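Local coordinates for protein UL16 (Human herpesvirus 5 strain ad169, PDB 2WY3) that helps cytomegalovirus escape the host immune response by blocking ULBP1 and ULBP2 from engaging the KLRK1 receptor and so dampening natural killer cell activation, at residues B[65-69]-B[70-74]; B[13-16]-B[17-20]; B[88-91]-B[92-95]; B[77-80]-B[81-84]. All coordinates share one frame; numbering follows the deposited sequence.

Interaction 1. Residues B[65-69]-B[70-74]; sequences WLYQN and DTVIR. With NAG (2-acetamido-2-deoxy-beta-D-glucopyranose), chain K; NAG (2-acetamido-2-deoxy-beta-D-glucopyranose), chain L.
Val72 packs between two aromatic side chains, its CG2 methyl 4.0 Å from CZ3 of Trp65 and 4.1 Å from CD2 of Tyr67. Valine and indole meet at about a right angle, and Tyr67 brings CD2 to the edge of the indole, in its plane. With CG of Tyr67 anti to the backbone N (chi1 -162°), the phenol lies along the returning chain, one face set against the peptide N of Thr71. On the face carrying Leu66, Gln68 and Arg74, CB of Leu66 touches CG1 of Ile73 at 3.7 Å, while the Leu66 and Arg74 side chains run alongside each other in the same direction.

The backbone illustrates how a hairpin absorbs an extra residue. Gln68 and Thr71 bond to each other in both directions and close a type I' turn. O of Leu66 then accepts N of Ile73 at 2.9 Å and, weakly, N of Arg74 at 3.4 Å, a classic beta bulge. At the tip, ND2 of Asn69 is covalently joined to an N-acetylglucosamine. One water links OD1 of Asn69 to OD2 of Asp70, whose carboxylate also forms a salt bridge with Lys89.

Strand 71-74 is an edge strand of its six-stranded sheet within this chain. The aromatic face rests on strands 82-89 and 95-102 of the second sheet, where NE1 of Trp65 is hydrogen-bonded to OG1 of Thr100.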
loop_
_atom_site.group_PDB
_atom_site.type_symbol
_atom_site.label_atom_id
_atom_site.label_comp_id
_atom_site.label_asym_id
_atom_site.label_seq_id
_atom_site.Cartn_x
_atom_site.Cartn_y
_atom_site.Cartn_z
ATOM N N TRP B 65 9.065 0.923 16.649
ATOM C CA TRP B 65 7.725 0.383 16.819
ATOM C C TRP B 65 7.723 -1.102 16.501
ATOM O O TRP B 65 8.522 -1.555 15.682
ATOM C CB TRP B 65 6.654 1.177 16.042
ATOM C CG TRP B 65 6.520 1.008 14.525
ATOM C CD1 TRP B 65 7.124 1.764 13.556
ATOM C CD2 TRP B 65 5.636 0.101 13.832
ATOM N NE1 TRP B 65 6.691 1.359 12.300
ATOM C CE2 TRP B 65 5.783 0.342 12.446
ATOM C CE3 TRP B 65 4.741 -0.896 14.253
ATOM C CZ2 TRP B 65 5.074 -0.386 11.472
ATOM C CZ3 TRP B 65 4.040 -1.626 13.285
ATOM C CH2 TRP B 65 4.216 -1.365 11.909
ATOM N N LEU B 66 6.856 -1.853 17.176
ATOM C CA LEU B 66 6.886 -3.312 17.114
ATOM C C LEU B 66 5.501 -3.901 16.850
ATOM O O LEU B 66 4.491 -3.348 17.265
ATOM C CB LEU B 66 7.426 -3.899 18.428
ATOM C CG LEU B 66 8.861 -3.532 18.823
ATOM C CD1 LEU B 66 9.175 -4.076 20.210
ATOM C CD2 LEU B 66 9.854 -4.057 17.776
ATOM N N TYR B 67 5.492 -5.045 16.167
ATOM C CA TYR B 67 4.268 -5.692 15.696
ATOM C C TYR B 67 4.334 -7.176 16.041
ATOM O O TYR B 67 5.389 -7.802 15.900
ATOM C CB TYR B 67 4.187 -5.508 14.179
ATOM C CG TYR B 67 2.834 -5.724 13.543
ATOM C CD1 TYR B 67 2.606 -6.806 12.694
ATOM C CD2 TYR B 67 1.793 -4.822 13.759
ATOM C CE1 TYR B 67 1.364 -6.990 12.089
ATOM C CE2 TYR B 67 0.573 -4.995 13.162
ATOM C CZ TYR B 67 0.365 -6.073 12.323
ATOM O OH TYR B 67 -0.868 -6.238 11.739
ATOM N N GLN B 68 3.226 -7.737 16.520
ATOM C CA GLN B 68 3.167 -9.157 16.863
ATOM C C GLN B 68 1.729 -9.637 16.797
ATOM O O GLN B 68 0.828 -8.987 17.335
ATOM C CB GLN B 68 3.713 -9.401 18.279
ATOM C CG GLN B 68 3.826 -10.887 18.694
ATOM C CD GLN B 68 4.138 -11.055 20.178
ATOM O OE1 GLN B 68 3.797 -10.193 20.989
ATOM N NE2 GLN B 68 4.781 -12.170 20.540
ATOM N N ASN B 69 1.515 -10.785 16.165
ATOM C CA ASN B 69 0.174 -11.345 16.078
ATOM C C ASN B 69 -0.813 -10.295 15.565
ATOM O O ASN B 69 -1.868 -10.065 16.158
ATOM C CB ASN B 69 -0.256 -11.882 17.443
ATOM C CG ASN B 69 -1.429 -12.832 17.353
ATOM O OD1 ASN B 69 -1.828 -13.255 16.265
ATOM N ND2 ASN B 69 -1.973 -13.189 18.504
ATOM N N ASP B 70 -0.429 -9.646 14.466
ATOM C CA ASP B 70 -1.276 -8.678 13.763
ATOM C C ASP B 70 -1.720 -7.478 14.594
ATOM O O ASP B 70 -2.752 -6.871 14.305
ATOM C CB ASP B 70 -2.494 -9.377 13.156
ATOM C CG ASP B 70 -2.104 -10.499 12.216
ATOM O OD1 ASP B 70 -1.281 -10.250 11.308
ATOM O OD2 ASP B 70 -2.614 -11.626 12.389
ATOM N N THR B 71 -0.936 -7.124 15.606
ATOM C CA THR B 71 -1.244 -5.957 16.424
ATOM C C THR B 71 0.022 -5.185 16.742
ATOM O O THR B 71 1.061 -5.779 16.967
ATOM C CB THR B 71 -1.870 -6.362 17.772
ATOM O OG1 THR B 71 -2.780 -7.450 17.575
ATOM C CG2 THR B 71 -2.601 -5.180 18.401
ATOM N N VAL B 72 -0.077 -3.860 16.787
ATOM C CA VAL B 72 1.027 -3.041 17.276
ATOM C C VAL B 72 1.199 -3.281 18.776
ATOM O O VAL B 72 0.248 -3.095 19.550
ATOM C CB VAL B 72 0.742 -1.545 17.036
ATOM C CG1 VAL B 72 1.717 -0.674 17.811
ATOM C CG2 VAL B 72 0.794 -1.229 15.541
ATOM N N ILE B 73 2.394 -3.692 19.195
ATOM C CA ILE B 73 2.654 -3.910 20.633
ATOM C C ILE B 73 3.543 -2.807 21.226
ATOM O O ILE B 73 3.745 -2.721 22.444
ATOM C CB ILE B 73 3.258 -5.311 20.919
ATOM C CG1 ILE B 73 4.584 -5.502 20.184
ATOM C CG2 ILE B 73 2.292 -6.417 20.507
ATOM C CD1 ILE B 73 5.344 -6.742 20.670
ATOM N N ARG B 74 4.064 -1.956 20.354
ATOM C CA ARG B 74 4.835 -0.797 20.783
ATOM C C ARG B 74 4.772 0.283 19.715
ATOM O O ARG B 74 5.093 0.014 18.565
ATOM C CB ARG B 74 6.292 -1.195 21.048
ATOM C CG ARG B 74 7.178 -0.045 21.501
ATOM C CD ARG B 74 8.592 -0.525 21.780
ATOM N NE ARG B 74 9.527 0.579 21.974
ATOM C CZ ARG B 74 10.579 0.521 22.783
ATOM N NH1 ARG B 74 11.383 1.569 22.906
ATOM N NH2 ARG B 74 10.821 -0.585 23.476
HETATM C C1 NAG K . -3.109 -14.052 18.301
HETATM C C2 NAG K . -2.977 -15.014 19.484
HETATM C C3 NAG K . -4.208 -15.900 19.603
HETATM C C4 NAG K . -5.435 -15.015 19.704
HETATM C C5 NAG K . -5.507 -14.094 18.492
HETATM C C6 NAG K . -6.699 -13.153 18.609
HETATM C C7 NAG K . -0.783 -15.717 20.238
HETATM C C8 NAG K . 0.304 -16.745 20.152
HETATM N N2 NAG K . -1.785 -15.834 19.369
HETATM O O3 NAG K . -4.120 -16.722 20.745
HETATM O O4 NAG K . -6.589 -15.823 19.768
HETATM O O5 NAG K . -4.326 -13.326 18.348
HETATM O O6 NAG K . -6.899 -12.505 17.374
HETATM O O7 NAG K . -0.725 -14.820 21.078
HETATM C C1 NAG L . -0.361 3.088 20.052
HETATM C C2 NAG L . -0.980 2.405 21.281
HETATM C C3 NAG L . -2.492 2.283 21.135
HETATM C C4 NAG L . -3.091 3.642 20.830
HETATM C C5 NAG L . -2.416 4.252 19.609
HETATM C C6 NAG L . -2.942 5.659 19.326
HETATM C C7 NAG L . 0.468 0.821 22.442
HETATM C C8 NAG L . 0.840 -0.622 22.624
HETATM N N2 NAG L . -0.445 1.081 21.510
HETATM O O3 NAG L . -3.048 1.757 22.323
HETATM O O4 NAG L . -4.463 3.482 20.572
HETATM O O5 NAG L . -1.016 4.320 19.802
HETATM O O6 NAG L . -2.654 6.508 20.423
HETATM O O7 NAG L . 1.011 1.688 23.128
HETATM O O HOH W 1 -1.364 -7.989 10.140
HETATM O O HOH W 2 -0.460 -8.800 19.705
HETATM O O HOH W 3 -3.897 -12.687 14.481
#

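Interaction 2. Residues B[13-16]-B[17-20]; sequences RLNV and TELA. With NAG (2-acetamido-2-deoxy-beta-D-glucopyranose), chain H.
The carbonyl oxygen of Val16 is gripped from two directions: N of Leu19 bonds to it at 3.2 Å, from well above the carbonyl plane, and a water donates to it at 2.9 Å. The same water accepts N of Ala20, where torsions are helical but regular helix bonds are absent. One step earlier, N of Glu18 bonds to O of Asn15 at 2.9 Å and a fairly straight 160°. OD1 of Asn15 receives a weaker, bent bond from N of Thr17.

Asn15, first residue of an Asn-Val-Thr sequon, carries an N-acetylglucosamine on ND2. A chi1 of -177° carries its amide clear of the backbone N, and a chi2 of -27° turns OD1 toward Thr17. Glu18 runs extended beside the glycan, CG 3.4 Å from the ring O5, and a water joins its OE2 to ND2 of Asn15 and the acetamide O7.

On the side facing the sheet, CD1 of Leu14 meets CD2 of Leu19 at 4.2 Å, the two crossing at about a right angle; both also touch Leu115 of strand 110-118.

Leucines thus settle the loop on the sheet, while the bridging water and the adjacent Glu18 chain probably limit the sugar's freedom.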
loop_
_atom_site.group_PDB
_atom_site.type_symbol
_atom_site.label_atom_id
_atom_site.label_comp_id
_atom_site.label_asym_id
_atom_site.label_seq_id
_atom_site.Cartn_x
_atom_site.Cartn_y
_atom_site.Cartn_z
ATOM N N ARG B 13 18.087 -10.294 20.862
ATOM C CA ARG B 13 18.051 -9.107 21.713
ATOM C C ARG B 13 18.492 -7.914 20.871
ATOM O O ARG B 13 19.594 -7.907 20.327
ATOM C CB ARG B 13 18.971 -9.276 22.922
ATOM C CG ARG B 13 19.055 -8.055 23.828
ATOM C CD ARG B 13 17.783 -7.863 24.629
ATOM N NE ARG B 13 17.352 -9.105 25.265
ATOM C CZ ARG B 13 17.841 -9.573 26.409
ATOM N NH1 ARG B 13 18.787 -8.904 27.055
ATOM N NH2 ARG B 13 17.384 -10.714 26.907
ATOM N N LEU B 14 17.631 -6.909 20.746
ATOM C CA LEU B 14 17.951 -5.764 19.906
ATOM C C LEU B 14 19.064 -4.922 20.509
ATOM O O LEU B 14 19.019 -4.563 21.683
ATOM C CB LEU B 14 16.708 -4.893 19.662
ATOM C CG LEU B 14 16.982 -3.618 18.865
ATOM C CD1 LEU B 14 17.417 -3.968 17.440
ATOM C CD2 LEU B 14 15.751 -2.721 18.846
ATOM N N ASN B 15 20.077 -4.628 19.706
ATOM C CA ASN B 15 21.108 -3.678 20.103
ATOM C C ASN B 15 21.185 -2.617 19.024
ATOM O O ASN B 15 21.758 -2.851 17.956
ATOM C CB ASN B 15 22.453 -4.378 20.263
ATOM C CG ASN B 15 23.551 -3.435 20.738
ATOM O OD1 ASN B 15 23.498 -2.228 20.496
ATOM N ND2 ASN B 15 24.551 -3.988 21.417
ATOM N N VAL B 16 20.594 -1.454 19.287
ATOM C CA VAL B 16 20.441 -0.450 18.235
ATOM C C VAL B 16 21.786 0.058 17.723
ATOM O O VAL B 16 21.893 0.513 16.577
ATOM C CB VAL B 16 19.541 0.740 18.678
ATOM C CG1 VAL B 16 18.118 0.252 18.960
ATOM C CG2 VAL B 16 20.140 1.430 19.898
ATOM N N THR B 17 22.808 -0.036 18.566
ATOM C CA THR B 17 24.152 0.402 18.200
ATOM C C THR B 17 24.753 -0.465 17.087
ATOM O O THR B 17 25.689 -0.053 16.408
ATOM C CB THR B 17 25.085 0.396 19.427
ATOM O OG1 THR B 17 24.455 1.109 20.499
ATOM C CG2 THR B 17 26.415 1.054 19.099
ATOM N N GLU B 18 24.208 -1.663 16.896
ATOM C CA GLU B 18 24.745 -2.570 15.890
ATOM C C GLU B 18 24.059 -2.395 14.535
ATOM O O GLU B 18 24.546 -2.901 13.526
ATOM C CB GLU B 18 24.597 -4.026 16.335
ATOM C CG GLU B 18 25.463 -4.404 17.520
ATOM C CD GLU B 18 25.147 -5.790 18.040
ATOM O OE1 GLU B 18 24.244 -6.443 17.472
ATOM O OE2 GLU B 18 25.798 -6.224 19.016
ATOM N N LEU B 19 22.939 -1.680 14.512
ATOM C CA LEU B 19 22.136 -1.616 13.283
ATOM C C LEU B 19 22.871 -0.973 12.109
ATOM O O LEU B 19 22.727 -1.415 10.971
ATOM C CB LEU B 19 20.809 -0.885 13.521
ATOM C CG LEU B 19 19.829 -1.577 14.466
ATOM C CD1 LEU B 19 18.589 -0.710 14.657
ATOM C CD2 LEU B 19 19.457 -2.948 13.933
ATOM N N ALA B 20 23.638 0.082 12.371
ATOM C CA ALA B 20 24.306 0.794 11.282
ATOM C C ALA B 20 25.160 -0.130 10.407
ATOM O O ALA B 20 25.179 0.016 9.184
ATOM C CB ALA B 20 25.146 1.953 11.818
HETATM C C1 NAG H . 25.629 -3.040 21.580
HETATM C C2 NAG H . 26.289 -3.613 22.835
HETATM C C3 NAG H . 27.655 -2.992 23.099
HETATM C C4 NAG H . 28.509 -3.004 21.842
HETATM C C5 NAG H . 27.759 -2.421 20.652
HETATM C C6 NAG H . 28.575 -2.629 19.382
HETATM C C7 NAG H . 24.946 -4.450 24.670
HETATM C C8 NAG H . 24.030 -4.136 25.817
HETATM N N2 NAG H . 25.431 -3.413 23.988
HETATM O O3 NAG H . 28.317 -3.722 24.108
HETATM O O4 NAG H . 29.681 -2.252 22.071
HETATM O O5 NAG H . 26.505 -3.049 20.470
HETATM O O6 NAG H . 28.693 -4.017 19.145
HETATM O O7 NAG H . 25.220 -5.617 24.394
HETATM O O HOH W 4 24.522 -6.841 21.553
HETATM O O HOH W 5 23.680 1.817 14.646
#

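Interaction 3. Residues B[88-91]-B[92-95]; sequences LKMR and TVPV
N of Met90 donates to O of Val95 at 2.9 Å, with an N-H...O angle of 170°, and it reaches the oxygen almost head-on. CA of Lys89 approaches the same O of Val95 in a longer C-H...O contact of 3.5 Å. Inside the turn, Pro94 is the centre of an inverse gamma turn, whose N of Val95 to O of Val93 bond is weak. O of Met90 and O of Val93, both acceptors, face each other at 3.2 Å without bonding.

Apolar contact comes from the thioether of Met90. Its SD lies 3.7 Å from CG2 of Val93 and 4.0 Å from CB of Val95, and CE touches CG2 of Val93 again. The methionine is extended to SD and bends only at the last torsion (chi3 73°), which swings the methyl toward Val93. It runs alongside both valines, all three pointing the same way.

The remaining polar partners lie outside the loop. Beyond Lys89, paired with Asp70, OG1 of Thr92 and N of Arg91 each bond to an acidic side chain of the partner protein chain. Met90 and Val93 also pack against acidic side chains of that chain.

The one hydrogen bond between the two segments and a sulfur-valine patch therefore shape the loop, while the peptide N of Arg91 and the hydroxyl of Thr92 meet acidic groups of the other protein chain, so the loop takes part in that interface.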
loop_
_atom_site.group_PDB
_atom_site.type_symbol
_atom_site.label_atom_id
_atom_site.label_comp_id
_atom_site.label_asym_id
_atom_site.label_seq_id
_atom_site.Cartn_x
_atom_site.Cartn_y
_atom_site.Cartn_z
ATOM N N LEU B 88 -0.427 -4.994 7.910
ATOM C CA LEU B 88 -1.612 -5.626 7.339
ATOM C C LEU B 88 -1.211 -6.911 6.634
ATOM O O LEU B 88 -0.105 -7.028 6.129
ATOM C CB LEU B 88 -2.342 -4.683 6.386
ATOM C CG LEU B 88 -1.718 -4.199 5.080
ATOM C CD1 LEU B 88 -1.510 -5.336 4.089
ATOM C CD2 LEU B 88 -2.656 -3.159 4.486
ATOM N N LYS B 89 -2.114 -7.878 6.610
ATOM C CA LYS B 89 -1.833 -9.137 5.939
ATOM C C LYS B 89 -2.511 -9.165 4.578
ATOM O O LYS B 89 -3.692 -8.846 4.460
ATOM C CB LYS B 89 -2.338 -10.317 6.772
ATOM C CG LYS B 89 -1.431 -10.686 7.932
ATOM C CD LYS B 89 -1.890 -11.970 8.611
ATOM C CE LYS B 89 -3.256 -11.796 9.255
ATOM N NZ LYS B 89 -3.666 -13.005 10.023
ATOM N N MET B 90 -1.772 -9.565 3.552
ATOM C CA MET B 90 -2.367 -9.692 2.224
ATOM C C MET B 90 -3.225 -10.944 2.170
ATOM O O MET B 90 -2.985 -11.889 2.918
ATOM C CB MET B 90 -1.274 -9.758 1.158
ATOM C CG MET B 90 -0.522 -8.446 1.013
ATOM S SD MET B 90 0.748 -8.497 -0.272
ATOM C CE MET B 90 -0.229 -8.470 -1.783
ATOM N N ARG B 91 -4.208 -10.955 1.272
ATOM C CA ARG B 91 -5.095 -12.104 1.148
ATOM C C ARG B 91 -4.640 -13.098 0.077
ATOM O O ARG B 91 -4.860 -14.303 0.205
ATOM C CB ARG B 91 -6.534 -11.642 0.875
ATOM C CG ARG B 91 -7.167 -10.883 2.027
ATOM C CD ARG B 91 -8.631 -10.575 1.739
ATOM N NE ARG B 91 -9.401 -11.785 1.453
ATOM C CZ ARG B 91 -10.117 -12.449 2.355
ATOM N NH1 ARG B 91 -10.170 -12.023 3.610
ATOM N NH2 ARG B 91 -10.783 -13.539 2.001
ATOM N N THR B 92 -3.994 -12.601 -0.971
ATOM C CA THR B 92 -3.659 -13.451 -2.113
ATOM C C THR B 92 -2.323 -14.175 -1.974
ATOM O O THR B 92 -2.083 -15.169 -2.653
ATOM C CB THR B 92 -3.702 -12.679 -3.456
ATOM O OG1 THR B 92 -2.780 -11.583 -3.426
ATOM C CG2 THR B 92 -5.108 -12.167 -3.733
ATOM N N VAL B 93 -1.476 -13.677 -1.082
ATOM C CA VAL B 93 -0.178 -14.277 -0.786
ATOM C C VAL B 93 0.023 -14.171 0.722
ATOM O O VAL B 93 -0.561 -13.296 1.353
ATOM C CB VAL B 93 0.974 -13.548 -1.516
ATOM C CG1 VAL B 93 1.007 -13.937 -2.995
ATOM C CG2 VAL B 93 0.840 -12.028 -1.375
ATOM N N PRO B 94 0.836 -15.068 1.304
ATOM C CA PRO B 94 1.103 -15.126 2.749
ATOM C C PRO B 94 2.128 -14.093 3.188
ATOM O O PRO B 94 3.203 -14.456 3.663
ATOM C CB PRO B 94 1.709 -16.525 2.948
ATOM C CG PRO B 94 1.528 -17.245 1.660
ATOM C CD PRO B 94 1.427 -16.212 0.592
ATOM N N VAL B 95 1.786 -12.826 3.027
ATOM C CA VAL B 95 2.705 -11.724 3.258
ATOM C C VAL B 95 2.100 -10.765 4.268
ATOM O O VAL B 95 0.920 -10.411 4.164
ATOM C CB VAL B 95 2.929 -10.949 1.945
ATOM C CG1 VAL B 95 3.769 -9.685 2.190
ATOM C CG2 VAL B 95 3.587 -11.860 0.905
#

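Interaction 4. Residues B[77-80]-B[81-84]; sequences SDIT and TNIL
A type I beta turn runs from Ile79 to Asn82, closed by the bond from N of Asn82 to O of Ile79 at 3.0 Å. The donor stands well above the carbonyl plane, yet the N-H...O angle is a fair 155°. CB of Asn82 also lies against O of Ile79, at 3.3 Å.

Overlapping it is an Asx turn. OD1 of Asp78 accepts N of Thr80 at 3.0 Å and OG1 of Thr80 at 2.7 Å, the hydroxyl arriving on the syn side of the carboxylate and the peptide nearly on the C-O line. Two donors from one residue thus hold a single oxygen of the carboxylate, which should limit its rotation. The hydroxyl reaches it because OG1 of Thr80 sits between the backbone N and the carbonyl carbon (chi1 57°). A water donates to O of Asp78 at 2.8 Å and also bonds to OG1 of Thr81, linking the residue before the turn to the third turn position.

The side chains of Ile79 and Asn82 cross at about a right angle: ND2 of Asn82 lies 3.6 Å from both CB and CG2 of Ile79. The polar end of Asn82 is held by Arg102, which bonds to OD1, and more weakly by Gln85, which takes ND2. Ile79 also touches an N-acetylglucosamine.

Beyond the turn, Ile83 and Leu84 both face Ser101, a classic beta bulge. The whole is an Asx turn overlapping a type I turn, an arrangement that brings the chain from strand 71-74 into strand 82-89 of the second sheet.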
loop_
_atom_site.group_PDB
_atom_site.type_symbol
_atom_site.label_atom_id
_atom_site.label_comp_id
_atom_site.label_asym_id
_atom_site.label_seq_id
_atom_site.Cartn_x
_atom_site.Cartn_y
_atom_site.Cartn_z
ATOM N N SER B 77 7.749 6.438 20.148
ATOM C CA SER B 77 7.578 7.281 21.332
ATOM C C SER B 77 6.894 8.601 20.988
ATOM O O SER B 77 6.223 9.201 21.834
ATOM C CB SER B 77 8.927 7.551 22.002
ATOM O OG SER B 77 9.777 8.296 21.144
ATOM N N ASP B 78 7.083 9.063 19.756
ATOM C CA ASP B 78 6.417 10.268 19.275
ATOM C C ASP B 78 5.595 9.956 18.036
ATOM O O ASP B 78 6.142 9.763 16.944
ATOM C CB ASP B 78 7.431 11.372 18.961
ATOM C CG ASP B 78 6.764 12.696 18.622
ATOM O OD1 ASP B 78 5.557 12.693 18.280
ATOM O OD2 ASP B 78 7.442 13.745 18.704
ATOM N N ILE B 79 4.278 9.911 18.201
ATOM C CA ILE B 79 3.407 9.531 17.098
ATOM C C ILE B 79 2.734 10.709 16.402
ATOM O O ILE B 79 1.918 10.507 15.502
ATOM C CB ILE B 79 2.324 8.530 17.543
ATOM C CG1 ILE B 79 1.367 9.178 18.555
ATOM C CG2 ILE B 79 2.973 7.281 18.120
ATOM C CD1 ILE B 79 0.239 8.248 18.982
ATOM N N THR B 80 3.084 11.932 16.795
ATOM C CA THR B 80 2.389 13.112 16.271
ATOM C C THR B 80 2.566 13.309 14.766
ATOM O O THR B 80 1.706 13.895 14.104
ATOM C CB THR B 80 2.787 14.406 17.017
ATOM O OG1 THR B 80 4.205 14.598 16.943
ATOM C CG2 THR B 80 2.366 14.327 18.474
ATOM N N THR B 81 3.679 12.821 14.229
ATOM C CA THR B 81 3.943 12.934 12.797
ATOM C C THR B 81 3.475 11.713 12.008
ATOM O O THR B 81 3.591 11.684 10.778
ATOM C CB THR B 81 5.443 13.105 12.517
ATOM O OG1 THR B 81 6.140 11.943 12.980
ATOM C CG2 THR B 81 5.978 14.338 13.219
ATOM N N ASN B 82 2.947 10.710 12.702
ATOM C CA ASN B 82 2.516 9.476 12.034
ATOM C C ASN B 82 1.243 9.636 11.200
ATOM O O ASN B 82 0.244 10.143 11.686
ATOM C CB ASN B 82 2.255 8.362 13.050
ATOM C CG ASN B 82 3.527 7.751 13.610
ATOM O OD1 ASN B 82 4.642 8.112 13.223
ATOM N ND2 ASN B 82 3.358 6.820 14.538
ATOM N N ILE B 83 1.285 9.156 9.963
ATOM C CA ILE B 83 0.099 9.064 9.111
ATOM C C ILE B 83 -0.397 7.619 9.159
ATOM O O ILE B 83 -1.610 7.349 9.223
ATOM C CB ILE B 83 0.454 9.441 7.659
ATOM C CG1 ILE B 83 0.856 10.921 7.597
ATOM C CG2 ILE B 83 -0.724 9.134 6.708
ATOM C CD1 ILE B 83 1.580 11.325 6.335
ATOM N N LEU B 84 0.557 6.695 9.115
ATOM C CA LEU B 84 0.275 5.273 9.231
ATOM C C LEU B 84 1.450 4.583 9.910
ATOM O O LEU B 84 2.612 4.823 9.566
ATOM C CB LEU B 84 0.048 4.655 7.858
ATOM C CG LEU B 84 -0.319 3.164 7.784
ATOM C CD1 LEU B 84 -1.533 2.843 8.655
ATOM C CD2 LEU B 84 -0.606 2.800 6.333
HETATM O O HOH W 6 6.379 12.170 15.497
#

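In the fold
Interactions 1, 4 and 3 follow one another along the chain and cross between the two sheets of the predicted extracellular part: the hairpin of interaction 1 edges one sheet, and strand 82-89, entered at interaction 4 and left at interaction 3, edges the other. The strongest direct tie is the salt bridge between OD2 of Asp70 and NZ of Lys89, at 2.9 Å, joining interactions 1 and 3 across the sheets, with OH of Tyr67 packing near N of Leu88. Interactions 3 and 4 have centres about 25 Å apart. Interactions 1, 3 and 4 all touch another protein chain. Interaction 2 does not, and its centre lies about 29 Å from that of interaction 3.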